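Local coordinates for protein glutathione synthetase-like effector 30 (Gpa-GSS30-apo) (Globodera pallida, PDB 5OET) that probably acts as an effector in plant parasitism and belongs to the glutathione synthetase family, whose housekeeping members join glycine to gamma-glutamylcysteine using ATP, at residues Leu114-Ser119 with Gly479-Asn484; His257-Ser262 with Cys279-Ile284; Lys142-Arg147 with Leu326-Asp331; Ile40-Gln45 with Lys455-Arg460; Lys55-Ala58 with Gly62-Lys65. All coordinates share one frame; numbering follows the deposited sequence.

Contact 1 (Leu114-Ser119 with Gly479-Asn484); sequences LYFRAS and GCLLGN
Phe116, near the C-terminal end of helix 98-119, carries the contact of residues 114-119 with 479-484. The apolar part is a meeting with Leu481: Leu481 CD1 lies 3.5 Å from Phe116 CB and almost as near to CG, at the root of the ring, with the two side chains at about a right angle. Phe116 CG is anti to the backbone N (chi1 176°), which carries the ring across to the strand, its far end beside Gly483, which it meets obliquely. There Phe116 CZ comes 3.8 Å from Gly483 CA. The remaining approach is to polar backbone: Asn484 O sits near the ring plane at the edge, 3.7 Å from Phe116 CZ. Val490 of the adjacent strand 490-504 touches both Phe116 and Leu481. No hydrogen bond crosses between the two segments, so this contact of helix and sheet rests on apolar packing rather than directed polar bonds.

Contact 2 (His257-Ser262 with Cys279-Ile284); sequences HLMLES and CRFITI
The Phe281 ring receives helix 259-270 along one side: Ser262 CB stands at its edge, 3.8 Å from Phe281 CE2, while the sulfur of Met259 approaches obliquely. Phe249 of the adjoining strand 246-251 stacks on the ring, and Arg263 makes a cation-pi contact with it. Met259 SD is 3.6 Å from Phe281 CD2 and 4.8 Å from the ring centroid, 71° off the ring normal, an oblique Met-aromatic contact. The methionine is extended at chi1 (180°), then bent at both chi2 and chi3, which lets the thioether reach the ring although the beta carbon does not point at the strand. Ser262, by contrast, faces Phe281 with its methylene and keeps its hydroxyl for other partners. Its OG bonds to Arg314 NE on strand 306-314. Ser262 N makes the main helical bond to Leu258 O, at 2.9 Å, and Ser262 OG is a weak second donor to that oxygen at 3.4 Å. No hydrogen bond passes between residues 257-262 and 279-284. Arg280, the neighbour of Phe281 on the strand, forms a salt bridge with Glu49 of the second subunit. Strand 246-251, helix 259-270 and strand 279-283 form a beta-alpha-beta crossover with parallel strands, and Phe281 packs the helix against the second strand.

Contact 3 (Lys142-Arg147 with Leu326-Asp331); sequences KKLVKR and LNFVID
Arg147 lays its aliphatic chain over one face of the Phe328 ring, the tight part of the contact between residues 142-147 and 326-331. Arg147 CB is 3.4 Å from Phe328 CE2, and CD stands over the middle of the ring, 4.0 Å from the centroid of Phe328 and 7° off its normal, a CH-pi contact. A bend at chi2 (-87°) folds the arginine along the ring, leaving its guanidinium within 18° of parallel to the aromatic plane, with Phe328 CD1 under one face. Leu144, one helical turn before Arg147, adds its CD1 in the ring plane at the edge, 3.8 Å from Phe328 CZ. The contact is thus a helix-helix one centred on a single buried aromatic, whose ring also stacks with Tyr341; Leu144 touches Tyr341 too and continues onto helix 342-345. The rim is more open and polar: Arg147 is partly exposed, and its NH1 forms a salt bridge with Asp325, at the start of the helix that carries Phe328, so charge pairing and ring coverage hold the same side chain.

Contact 4 (Ile40-Gln45 with Lys455-Arg460); sequences IEQDPQ and KNHFVR
Gln42 brings its amide oxygen to the edge of the His457 imidazole, with OE1 near the ring plane and 4.1 Å from His457 CE1. The amide and ring planes are turned 55° apart. The glutamine chain, bent at chi2 (74°), swings its amide toward the strand, although its beta carbon does not point there. The second approach is from the main chain: Glu41 O lies obliquely to the ring, 4.5 Å from His457 NE2, too far for a bond. Neither pair is a hydrogen bond. The polar ends instead meet on a third residue, Asn468, whose ND2 bonds to Gln42 OE1 and whose backbone N bonds to His457 ND1. Within residues 40-45, just ahead of helix 44-59, Asp43 N donates to Glu41 OE2 at 3.2 Å, on the anti lone pair, and the Asp43 side chain at the N-cap accepts weakly from Gln45 N. On strand 454-459, His457 N bonds to Asn456 OD1 at 2.8 Å, in the carbonyl plane. The histidine also packs on Val37 and, farther along helix 44-59, on Leu47. The direct touch is slight and its glutamine side exposed, so the N-terminal lead-in is coupled to the sheet in part through Asn468, which bonds to both side chains.

Contact 5 (Lys55-Ala58 with Gly62-Lys65); sequences KDWA and GLVK
The chain reverses between the end of helix 44-59 and strand 64-67, and Leu63 N donates back to Ala58 O at 3.2 Å, with an N-H...O angle of 147°. Gly62, at a positive phi of 77°, shapes this return, and Leu63 then forms the centre of an inverse gamma turn, with a weak bond from Val64 N to Gly62 O. Leu63 and Ala58 carry most of the contact. Leu63 CB lies 3.7 Å from Ala58 CB, a close pairing beside the backbone bond. With Leu63 CG anti to its carbonyl carbon (chi1 -69°), CD1 lies at the edge of the indole, 4.1 Å from Trp57 CZ3. Earlier in the helix, Lys55 NZ makes a salt bridge with Asp56 OD1 at 2.7 Å. Asp56 OD2 has its own salt bridge to Arg263 of the second subunit, and His267 of that subunit meets Trp57 edge-to-face. Helix 196-210 packs on both Trp57 and Leu63, while Ala58 rests on Phe86 of strand 83-90, the antiparallel partner of strand 64-67; the turn therefore lies between helix 196-210, this sheet and the dimer interface.

From the N terminus, contact 4 opens first and closes near residue 460, joining the start of helix 44-59 to the large mixed sheet. Nested within it, contact 5 closes a short turn at that helix's other end; the two touch through Val459 and Lys55. Contact 1, joining helix 98-119 to the same sheet, opens after contact 5 and closes after contact 4, so contacts 1 and 4 cross. Inside contact 1 lies contact 3, between helices 141-150 and 325-331, and inside that contact 2, which ties a helix to the second strand of a beta-alpha-beta unit; these two touch where Ile284 meets Leu326 and Asn327. Contact 2 also packs against contact 5, and both border the second subunit.

Contact 1 (Leu114-Ser119 with Gly479-Asn484)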
# COMPACT_ATOMS: atom_id res chain seq x y z
N LEU A 114 -3.13 -8.21 -34.74
CA LEU A 114 -2.03 -8.62 -35.64
C LEU A 114 -1.16 -9.74 -35.04
O LEU A 114 -0.85 -10.70 -35.71
CB LEU A 114 -1.16 -7.42 -35.98
CG LEU A 114 0.17 -7.69 -36.67
CD1 LEU A 114 -0.06 -8.37 -38.01
CD2 LEU A 114 0.95 -6.41 -36.87
N TYR A 115 -0.74 -9.59 -33.79
CA TYR A 115 0.12 -10.58 -33.16
C TYR A 115 -0.65 -11.85 -32.79
O TYR A 115 -0.09 -12.94 -32.82
CB TYR A 115 0.81 -9.98 -31.93
CG TYR A 115 1.94 -9.08 -32.30
CD1 TYR A 115 3.18 -9.59 -32.60
CD2 TYR A 115 1.75 -7.71 -32.39
CE1 TYR A 115 4.22 -8.75 -32.96
CE2 TYR A 115 2.77 -6.86 -32.75
CZ TYR A 115 4.01 -7.38 -33.04
OH TYR A 115 5.00 -6.52 -33.40
N PHE A 116 -1.94 -11.71 -32.47
CA PHE A 116 -2.78 -12.88 -32.23
C PHE A 116 -2.89 -13.75 -33.47
O PHE A 116 -2.69 -14.94 -33.39
CB PHE A 116 -4.17 -12.45 -31.75
CG PHE A 116 -5.11 -13.60 -31.57
CD1 PHE A 116 -4.80 -14.62 -30.69
CD2 PHE A 116 -6.29 -13.69 -32.31
CE1 PHE A 116 -5.64 -15.71 -30.54
CE2 PHE A 116 -7.15 -14.75 -32.14
CZ PHE A 116 -6.82 -15.77 -31.26
N ARG A 117 -3.20 -13.13 -34.60
CA ARG A 117 -3.38 -13.83 -35.88
C ARG A 117 -2.09 -14.39 -36.46
O ARG A 117 -2.09 -15.46 -37.06
CB ARG A 117 -4.03 -12.90 -36.89
CG ARG A 117 -5.47 -12.59 -36.54
CD ARG A 117 -6.07 -11.51 -37.44
NE ARG A 117 -7.35 -11.03 -36.93
CZ ARG A 117 -8.13 -10.12 -37.52
NH1 ARG A 117 -7.77 -9.54 -38.66
NH2 ARG A 117 -9.28 -9.77 -36.94
N ALA A 118 -0.99 -13.66 -36.29
CA ALA A 118 0.33 -14.20 -36.59
C ALA A 118 0.68 -15.42 -35.73
O ALA A 118 1.32 -16.34 -36.20
CB ALA A 118 1.38 -13.14 -36.39
N SER A 119 0.26 -15.39 -34.47
CA SER A 119 0.46 -16.51 -33.54
C SER A 119 -0.39 -17.75 -33.84
O SER A 119 -0.00 -18.86 -33.48
CB SER A 119 0.22 -16.04 -32.10
OG SER A 119 1.12 -14.99 -31.79
N GLY A 479 -3.18 -3.91 -23.29
CA GLY A 479 -4.46 -4.48 -23.73
C GLY A 479 -4.45 -6.01 -23.71
O GLY A 479 -3.41 -6.63 -23.94
N CYS A 480 -5.60 -6.61 -23.43
CA CYS A 480 -5.71 -8.07 -23.43
C CYS A 480 -6.81 -8.59 -24.34
O CYS A 480 -7.82 -7.94 -24.54
CB CYS A 480 -5.98 -8.65 -22.04
SG CYS A 480 -4.80 -8.18 -20.77
N LEU A 481 -6.58 -9.81 -24.80
CA LEU A 481 -7.50 -10.60 -25.61
C LEU A 481 -7.87 -11.87 -24.87
O LEU A 481 -7.11 -12.37 -24.03
CB LEU A 481 -6.80 -11.08 -26.87
CG LEU A 481 -6.84 -10.29 -28.14
CD1 LEU A 481 -6.31 -11.14 -29.29
CD2 LEU A 481 -8.27 -9.89 -28.36
N LEU A 482 -9.03 -12.41 -25.22
CA LEU A 482 -9.31 -13.83 -25.04
C LEU A 482 -9.76 -14.38 -26.39
O LEU A 482 -10.78 -13.94 -26.96
CB LEU A 482 -10.37 -14.01 -23.99
CG LEU A 482 -10.27 -15.29 -23.21
CD1 LEU A 482 -8.94 -15.39 -22.49
CD2 LEU A 482 -11.46 -15.32 -22.26
N GLY A 483 -9.01 -15.34 -26.91
CA GLY A 483 -9.23 -15.79 -28.28
C GLY A 483 -8.97 -17.26 -28.46
O GLY A 483 -8.27 -17.87 -27.64
N ASN A 484 -9.54 -17.82 -29.52
CA ASN A 484 -9.43 -19.23 -29.85
C ASN A 484 -8.46 -19.36 -31.00
O ASN A 484 -8.71 -18.84 -32.06
CB ASN A 484 -10.80 -19.79 -30.24
CG ASN A 484 -10.75 -21.25 -30.64
OD1 ASN A 484 -9.98 -21.65 -31.52
ND2 ASN A 484 -11.58 -22.05 -30.00

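Contact 2 (His257-Ser262 with Cys279-Ile284)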
# COMPACT_ATOMS: atom_id res chain seq x y z
N HIS A 257 10.00 -10.44 -8.27
CA HIS A 257 9.70 -9.03 -8.54
C HIS A 257 8.28 -8.81 -9.08
O HIS A 257 7.79 -7.69 -9.14
CB HIS A 257 10.78 -8.40 -9.44
CG HIS A 257 10.56 -8.58 -10.90
ND1 HIS A 257 11.12 -9.62 -11.61
CD2 HIS A 257 9.85 -7.85 -11.79
CE1 HIS A 257 10.74 -9.54 -12.87
NE2 HIS A 257 9.97 -8.46 -13.01
N LEU A 258 7.62 -9.89 -9.48
CA LEU A 258 6.24 -9.81 -9.94
C LEU A 258 5.23 -10.11 -8.86
O LEU A 258 4.06 -9.86 -9.07
CB LEU A 258 6.03 -10.72 -11.15
CG LEU A 258 6.82 -10.29 -12.38
CD1 LEU A 258 6.63 -11.28 -13.52
CD2 LEU A 258 6.40 -8.91 -12.83
N MET A 259 5.68 -10.58 -7.71
CA MET A 259 4.82 -11.18 -6.70
C MET A 259 3.70 -10.26 -6.22
O MET A 259 2.54 -10.67 -6.20
CB MET A 259 5.64 -11.63 -5.50
CG MET A 259 4.82 -12.27 -4.38
SD MET A 259 3.79 -13.68 -4.90
CE MET A 259 5.10 -14.81 -5.40
N LEU A 260 4.06 -9.05 -5.81
CA LEU A 260 3.08 -8.08 -5.32
C LEU A 260 2.18 -7.51 -6.39
O LEU A 260 1.07 -7.14 -6.08
CB LEU A 260 3.74 -6.91 -4.57
CG LEU A 260 4.42 -7.35 -3.29
CD1 LEU A 260 5.07 -6.16 -2.62
CD2 LEU A 260 3.45 -8.04 -2.34
N GLU A 261 2.64 -7.43 -7.62
CA GLU A 261 1.76 -7.04 -8.71
C GLU A 261 0.75 -8.16 -8.91
O GLU A 261 -0.42 -7.90 -9.11
CB GLU A 261 2.55 -6.78 -10.01
CG GLU A 261 3.53 -5.60 -9.95
CD GLU A 261 4.53 -5.61 -11.11
OE1 GLU A 261 4.08 -5.36 -12.24
OE2 GLU A 261 5.75 -5.88 -10.93
N SER A 262 1.22 -9.41 -8.85
CA SER A 262 0.34 -10.60 -8.94
C SER A 262 -0.74 -10.62 -7.84
O SER A 262 -1.90 -10.91 -8.13
CB SER A 262 1.15 -11.91 -8.89
OG SER A 262 1.78 -12.21 -10.13
N CYS A 279 -7.23 -18.65 -6.14
CA CYS A 279 -6.02 -18.38 -6.85
C CYS A 279 -4.93 -19.05 -6.03
O CYS A 279 -4.84 -18.80 -4.84
CB CYS A 279 -5.78 -16.86 -6.91
SG CYS A 279 -7.01 -15.96 -7.91
N ARG A 280 -4.10 -19.88 -6.65
CA ARG A 280 -3.11 -20.62 -5.91
C ARG A 280 -1.72 -20.18 -6.32
O ARG A 280 -1.36 -20.26 -7.47
CB ARG A 280 -3.33 -22.12 -6.12
CG ARG A 280 -4.70 -22.57 -5.67
CD ARG A 280 -4.86 -22.58 -4.15
NE ARG A 280 -5.08 -23.96 -3.69
CZ ARG A 280 -4.20 -24.76 -3.10
NH1 ARG A 280 -2.96 -24.37 -2.79
NH2 ARG A 280 -4.55 -25.99 -2.79
N PHE A 281 -0.95 -19.69 -5.36
CA PHE A 281 0.40 -19.16 -5.61
C PHE A 281 1.44 -20.23 -5.35
O PHE A 281 1.60 -20.66 -4.21
CB PHE A 281 0.68 -17.94 -4.74
CG PHE A 281 0.07 -16.71 -5.28
CD1 PHE A 281 -1.31 -16.59 -5.37
CD2 PHE A 281 0.87 -15.67 -5.76
CE1 PHE A 281 -1.89 -15.46 -5.89
CE2 PHE A 281 0.29 -14.54 -6.28
CZ PHE A 281 -1.09 -14.43 -6.35
N ILE A 282 2.14 -20.62 -6.42
CA ILE A 282 3.12 -21.69 -6.38
C ILE A 282 4.41 -21.19 -7.08
O ILE A 282 4.31 -20.46 -8.06
CB ILE A 282 2.51 -22.98 -7.03
CG1 ILE A 282 3.16 -24.24 -6.49
CG2 ILE A 282 2.60 -22.99 -8.56
CD1 ILE A 282 2.61 -25.50 -7.12
N THR A 283 5.59 -21.55 -6.58
CA THR A 283 6.80 -21.32 -7.36
C THR A 283 6.95 -22.45 -8.34
O THR A 283 6.33 -23.50 -8.19
CB THR A 283 8.11 -21.27 -6.57
OG1 THR A 283 8.40 -22.55 -6.01
CG2 THR A 283 8.06 -20.25 -5.50
N ILE A 284 7.80 -22.22 -9.34
CA ILE A 284 8.10 -23.22 -10.35
C ILE A 284 8.89 -24.40 -9.79
O ILE A 284 8.73 -25.51 -10.29
CB ILE A 284 8.77 -22.58 -11.58
CG1 ILE A 284 8.61 -23.49 -12.81
CG2 ILE A 284 10.23 -22.25 -11.32
CD1 ILE A 284 9.08 -22.87 -14.08

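Contact 3 (Lys142-Arg147 with Leu326-Asp331)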
# COMPACT_ATOMS: atom_id res chain seq x y z
N LYS A 142 15.79 -21.75 -32.10
CA LYS A 142 15.90 -23.16 -32.49
C LYS A 142 15.38 -24.12 -31.41
O LYS A 142 14.74 -25.11 -31.73
CB LYS A 142 17.32 -23.53 -32.95
CG LYS A 142 17.63 -23.00 -34.34
CD LYS A 142 18.62 -23.84 -35.13
CE LYS A 142 20.04 -23.65 -34.63
NZ LYS A 142 20.94 -24.60 -35.31
N LYS A 143 15.67 -23.81 -30.14
CA LYS A 143 15.14 -24.58 -29.00
C LYS A 143 13.61 -24.48 -28.82
O LYS A 143 12.97 -25.46 -28.44
CB LYS A 143 15.86 -24.16 -27.70
CG LYS A 143 17.33 -24.55 -27.67
CD LYS A 143 17.52 -26.01 -27.24
CE LYS A 143 18.95 -26.51 -27.48
NZ LYS A 143 19.97 -25.79 -26.67
N LEU A 144 13.03 -23.30 -29.10
CA LEU A 144 11.58 -23.10 -29.03
C LEU A 144 10.82 -23.82 -30.14
O LEU A 144 9.77 -24.43 -29.89
CB LEU A 144 11.23 -21.61 -29.05
CG LEU A 144 9.76 -21.21 -28.88
CD1 LEU A 144 9.15 -21.79 -27.59
CD2 LEU A 144 9.63 -19.69 -28.91
N VAL A 145 11.33 -23.74 -31.37
CA VAL A 145 10.73 -24.47 -32.49
C VAL A 145 10.75 -25.99 -32.24
O VAL A 145 9.73 -26.64 -32.40
CB VAL A 145 11.43 -24.14 -33.84
CG1 VAL A 145 11.07 -25.13 -34.94
CG2 VAL A 145 11.07 -22.72 -34.26
N LYS A 146 11.90 -26.52 -31.85
CA LYS A 146 12.06 -27.95 -31.48
C LYS A 146 10.93 -28.40 -30.54
O LYS A 146 10.33 -29.44 -30.76
CB LYS A 146 13.46 -28.17 -30.88
CG LYS A 146 13.70 -29.40 -30.00
CD LYS A 146 13.52 -30.72 -30.73
CE LYS A 146 13.54 -31.88 -29.72
NZ LYS A 146 13.41 -33.24 -30.32
N ARG A 147 10.63 -27.60 -29.52
CA ARG A 147 9.57 -27.90 -28.56
C ARG A 147 8.17 -27.89 -29.19
O ARG A 147 7.47 -28.90 -29.16
CB ARG A 147 9.58 -26.91 -27.41
CG ARG A 147 10.84 -26.94 -26.55
CD ARG A 147 10.72 -27.96 -25.44
NE ARG A 147 11.83 -27.80 -24.50
CZ ARG A 147 11.95 -28.44 -23.34
NH1 ARG A 147 11.04 -29.34 -22.95
NH2 ARG A 147 12.99 -28.19 -22.56
N LEU A 326 8.62 -28.91 -17.30
CA LEU A 326 7.35 -28.62 -16.65
C LEU A 326 6.55 -27.57 -17.41
O LEU A 326 5.35 -27.77 -17.63
CB LEU A 326 7.58 -28.15 -15.22
CG LEU A 326 6.34 -27.82 -14.38
CD1 LEU A 326 5.47 -29.07 -14.20
CD2 LEU A 326 6.78 -27.23 -13.06
N ASN A 327 7.20 -26.47 -17.79
CA ASN A 327 6.55 -25.40 -18.59
C ASN A 327 5.84 -25.90 -19.85
O ASN A 327 4.77 -25.40 -20.19
CB ASN A 327 7.54 -24.27 -18.98
CG ASN A 327 7.34 -22.99 -18.18
OD1 ASN A 327 6.31 -22.29 -18.30
ND2 ASN A 327 8.33 -22.65 -17.37
N PHE A 328 6.42 -26.87 -20.55
CA PHE A 328 5.80 -27.41 -21.77
C PHE A 328 4.84 -28.56 -21.47
O PHE A 328 3.89 -28.76 -22.23
CB PHE A 328 6.86 -27.76 -22.82
CG PHE A 328 7.40 -26.54 -23.54
CD1 PHE A 328 8.32 -25.69 -22.92
CD2 PHE A 328 6.97 -26.23 -24.83
CE1 PHE A 328 8.80 -24.56 -23.57
CE2 PHE A 328 7.46 -25.11 -25.49
CZ PHE A 328 8.38 -24.28 -24.86
N VAL A 329 5.06 -29.27 -20.37
CA VAL A 329 4.02 -30.15 -19.79
C VAL A 329 2.76 -29.34 -19.42
O VAL A 329 1.64 -29.78 -19.68
CB VAL A 329 4.57 -30.99 -18.60
CG1 VAL A 329 3.45 -31.54 -17.72
CG2 VAL A 329 5.45 -32.12 -19.12
N ILE A 330 2.93 -28.16 -18.83
CA ILE A 330 1.81 -27.23 -18.62
C ILE A 330 1.24 -26.73 -19.96
O ILE A 330 0.02 -26.62 -20.12
CB ILE A 330 2.24 -26.00 -17.77
CG1 ILE A 330 2.62 -26.43 -16.36
CG2 ILE A 330 1.12 -24.96 -17.71
CD1 ILE A 330 3.52 -25.44 -15.66
N ASP A 331 2.11 -26.39 -20.91
CA ASP A 331 1.69 -25.84 -22.20
C ASP A 331 0.86 -26.83 -23.03
O ASP A 331 -0.06 -26.42 -23.73
CB ASP A 331 2.91 -25.36 -23.02
CG ASP A 331 2.56 -24.17 -23.92
OD1 ASP A 331 2.07 -24.39 -25.05
OD2 ASP A 331 2.79 -23.02 -23.49

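Contact 4 (Ile40-Gln45 with Lys455-Arg460)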
# COMPACT_ATOMS: atom_id res chain seq x y z
N ILE A 40 5.80 24.38 -11.79
CA ILE A 40 4.96 24.05 -10.65
C ILE A 40 5.59 24.66 -9.39
O ILE A 40 4.93 25.42 -8.69
CB ILE A 40 4.81 22.52 -10.47
CG1 ILE A 40 4.10 21.93 -11.69
CG2 ILE A 40 4.08 22.20 -9.17
CD1 ILE A 40 4.04 20.42 -11.71
N GLU A 41 6.85 24.31 -9.12
CA GLU A 41 7.54 24.68 -7.88
C GLU A 41 9.05 24.59 -8.09
O GLU A 41 9.53 23.66 -8.74
CB GLU A 41 7.08 23.77 -6.72
CG GLU A 41 7.67 24.08 -5.34
CD GLU A 41 7.23 25.44 -4.75
OE1 GLU A 41 6.03 25.57 -4.39
OE2 GLU A 41 8.09 26.37 -4.61
N GLN A 42 9.78 25.57 -7.56
CA GLN A 42 11.26 25.60 -7.59
C GLN A 42 11.94 25.88 -6.24
O GLN A 42 13.14 26.05 -6.19
CB GLN A 42 11.76 26.60 -8.65
CG GLN A 42 12.82 26.02 -9.58
CD GLN A 42 12.21 25.07 -10.58
OE1 GLN A 42 12.47 23.86 -10.57
NE2 GLN A 42 11.34 25.59 -11.41
N ASP A 43 11.18 25.90 -5.15
CA ASP A 43 11.77 25.94 -3.82
C ASP A 43 12.33 24.53 -3.55
O ASP A 43 11.56 23.58 -3.58
CB ASP A 43 10.74 26.35 -2.77
CG ASP A 43 11.37 26.67 -1.42
OD1 ASP A 43 12.22 25.88 -0.96
OD2 ASP A 43 11.04 27.73 -0.84
N PRO A 44 13.65 24.40 -3.30
CA PRO A 44 14.19 23.04 -3.05
C PRO A 44 13.64 22.39 -1.78
O PRO A 44 13.34 21.20 -1.79
CB PRO A 44 15.71 23.25 -2.95
CG PRO A 44 15.98 24.64 -3.36
CD PRO A 44 14.70 25.43 -3.23
N GLN A 45 13.51 23.18 -0.71
CA GLN A 45 12.94 22.72 0.56
C GLN A 45 11.51 22.20 0.39
O GLN A 45 11.17 21.14 0.92
CB GLN A 45 13.00 23.85 1.62
CG GLN A 45 12.57 23.51 3.04
CD GLN A 45 13.10 22.16 3.52
OE1 GLN A 45 12.33 21.23 3.65
NE2 GLN A 45 14.43 22.05 3.74
N LYS A 455 11.63 17.88 -18.66
CA LYS A 455 12.22 18.11 -17.34
C LYS A 455 11.28 17.55 -16.26
O LYS A 455 10.05 17.71 -16.34
CB LYS A 455 12.43 19.61 -17.11
CG LYS A 455 13.48 20.29 -17.99
CD LYS A 455 14.84 20.44 -17.29
CE LYS A 455 15.61 21.69 -17.75
NZ LYS A 455 16.58 21.45 -18.86
N ASN A 456 11.85 16.89 -15.26
CA ASN A 456 11.09 16.36 -14.14
C ASN A 456 12.05 16.14 -12.97
O ASN A 456 13.28 16.34 -13.10
CB ASN A 456 10.41 15.05 -14.54
CG ASN A 456 9.05 14.87 -13.89
OD1 ASN A 456 8.88 15.17 -12.70
ND2 ASN A 456 8.07 14.38 -14.64
N HIS A 457 11.49 15.75 -11.83
CA HIS A 457 12.29 15.43 -10.65
C HIS A 457 12.18 13.94 -10.33
O HIS A 457 11.11 13.37 -10.42
CB HIS A 457 11.80 16.26 -9.46
CG HIS A 457 11.50 17.68 -9.81
ND1 HIS A 457 12.48 18.60 -10.06
CD2 HIS A 457 10.32 18.32 -9.97
CE1 HIS A 457 11.92 19.76 -10.38
NE2 HIS A 457 10.61 19.61 -10.34
N PHE A 458 13.28 13.33 -9.93
CA PHE A 458 13.36 11.88 -9.71
C PHE A 458 13.55 11.54 -8.23
O PHE A 458 14.49 12.00 -7.60
CB PHE A 458 14.55 11.34 -10.50
CG PHE A 458 14.30 11.12 -11.97
CD1 PHE A 458 13.16 11.61 -12.62
CD2 PHE A 458 15.25 10.40 -12.72
CE1 PHE A 458 12.98 11.36 -13.98
CE2 PHE A 458 15.05 10.15 -14.07
CZ PHE A 458 13.92 10.64 -14.71
N VAL A 459 12.67 10.72 -7.68
CA VAL A 459 12.70 10.37 -6.26
C VAL A 459 13.15 8.94 -6.10
O VAL A 459 12.50 8.04 -6.61
CB VAL A 459 11.29 10.51 -5.67
CG1 VAL A 459 11.31 10.25 -4.16
CG2 VAL A 459 10.75 11.88 -5.99
N ARG A 460 14.26 8.72 -5.40
CA ARG A 460 14.84 7.40 -5.23
C ARG A 460 14.99 7.07 -3.76
O ARG A 460 15.21 7.97 -2.96
CB ARG A 460 16.21 7.33 -5.87
CG ARG A 460 16.16 6.93 -7.33
CD ARG A 460 17.53 7.08 -7.98
NE ARG A 460 17.60 8.21 -8.92
CZ ARG A 460 18.72 8.73 -9.43
NH1 ARG A 460 19.93 8.24 -9.12
NH2 ARG A 460 18.64 9.76 -10.29

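Contact 5 (Lys55-Ala58 with Gly62-Lys65)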
# COMPACT_ATOMS: atom_id res chain seq x y z
N LYS A 55 6.93 9.69 -1.74
CA LYS A 55 7.52 8.43 -1.32
C LYS A 55 6.69 7.76 -0.21
O LYS A 55 6.42 6.58 -0.30
CB LYS A 55 9.01 8.63 -0.94
CG LYS A 55 9.49 7.98 0.35
CD LYS A 55 10.56 8.81 1.05
CE LYS A 55 10.24 9.02 2.54
NZ LYS A 55 10.19 7.78 3.34
N ASP A 56 6.28 8.51 0.81
CA ASP A 56 5.45 7.92 1.87
C ASP A 56 4.06 7.51 1.42
O ASP A 56 3.50 6.60 1.99
CB ASP A 56 5.36 8.86 3.07
CG ASP A 56 6.66 8.90 3.89
OD1 ASP A 56 7.50 7.99 3.67
OD2 ASP A 56 6.84 9.83 4.72
N TRP A 57 3.51 8.16 0.41
CA TRP A 57 2.27 7.68 -0.21
C TRP A 57 2.48 6.34 -0.94
O TRP A 57 1.63 5.45 -0.85
CB TRP A 57 1.71 8.72 -1.18
CG TRP A 57 0.31 8.48 -1.58
CD1 TRP A 57 -0.80 9.05 -1.05
CD2 TRP A 57 -0.14 7.61 -2.61
NE1 TRP A 57 -1.93 8.58 -1.66
CE2 TRP A 57 -1.55 7.70 -2.64
CE3 TRP A 57 0.50 6.76 -3.52
CZ2 TRP A 57 -2.32 7.00 -3.54
CZ3 TRP A 57 -0.26 6.04 -4.39
CH2 TRP A 57 -1.66 6.16 -4.40
N ALA A 58 3.60 6.21 -1.65
CA ALA A 58 4.00 4.96 -2.30
C ALA A 58 4.14 3.79 -1.33
O ALA A 58 3.59 2.72 -1.56
CB ALA A 58 5.32 5.16 -3.04
N GLY A 62 1.35 0.19 -1.83
CA GLY A 62 1.82 -0.94 -2.61
C GLY A 62 2.79 -0.67 -3.75
O GLY A 62 3.10 -1.59 -4.52
N LEU A 63 3.30 0.56 -3.84
CA LEU A 63 4.30 0.90 -4.86
C LEU A 63 5.66 0.51 -4.32
O LEU A 63 6.50 1.36 -4.04
CB LEU A 63 4.22 2.38 -5.23
CG LEU A 63 2.94 2.74 -6.00
CD1 LEU A 63 2.91 4.25 -6.21
CD2 LEU A 63 2.83 1.97 -7.30
N VAL A 64 5.84 -0.80 -4.21
CA VAL A 64 6.96 -1.38 -3.50
C VAL A 64 7.40 -2.65 -4.21
O VAL A 64 6.65 -3.20 -5.04
CB VAL A 64 6.63 -1.66 -1.99
CG1 VAL A 64 6.57 -0.36 -1.19
CG2 VAL A 64 5.31 -2.43 -1.81
N LYS A 65 8.62 -3.09 -3.91
CA LYS A 65 9.12 -4.40 -4.32
C LYS A 65 9.90 -5.05 -3.18
O LYS A 65 10.41 -4.36 -2.29
CB LYS A 65 10.04 -4.26 -5.55
CG LYS A 65 11.41 -3.66 -5.22
CD LYS A 65 12.20 -3.07 -6.37
CE LYS A 65 12.45 -4.05 -7.50
NZ LYS A 65 13.69 -3.65 -8.24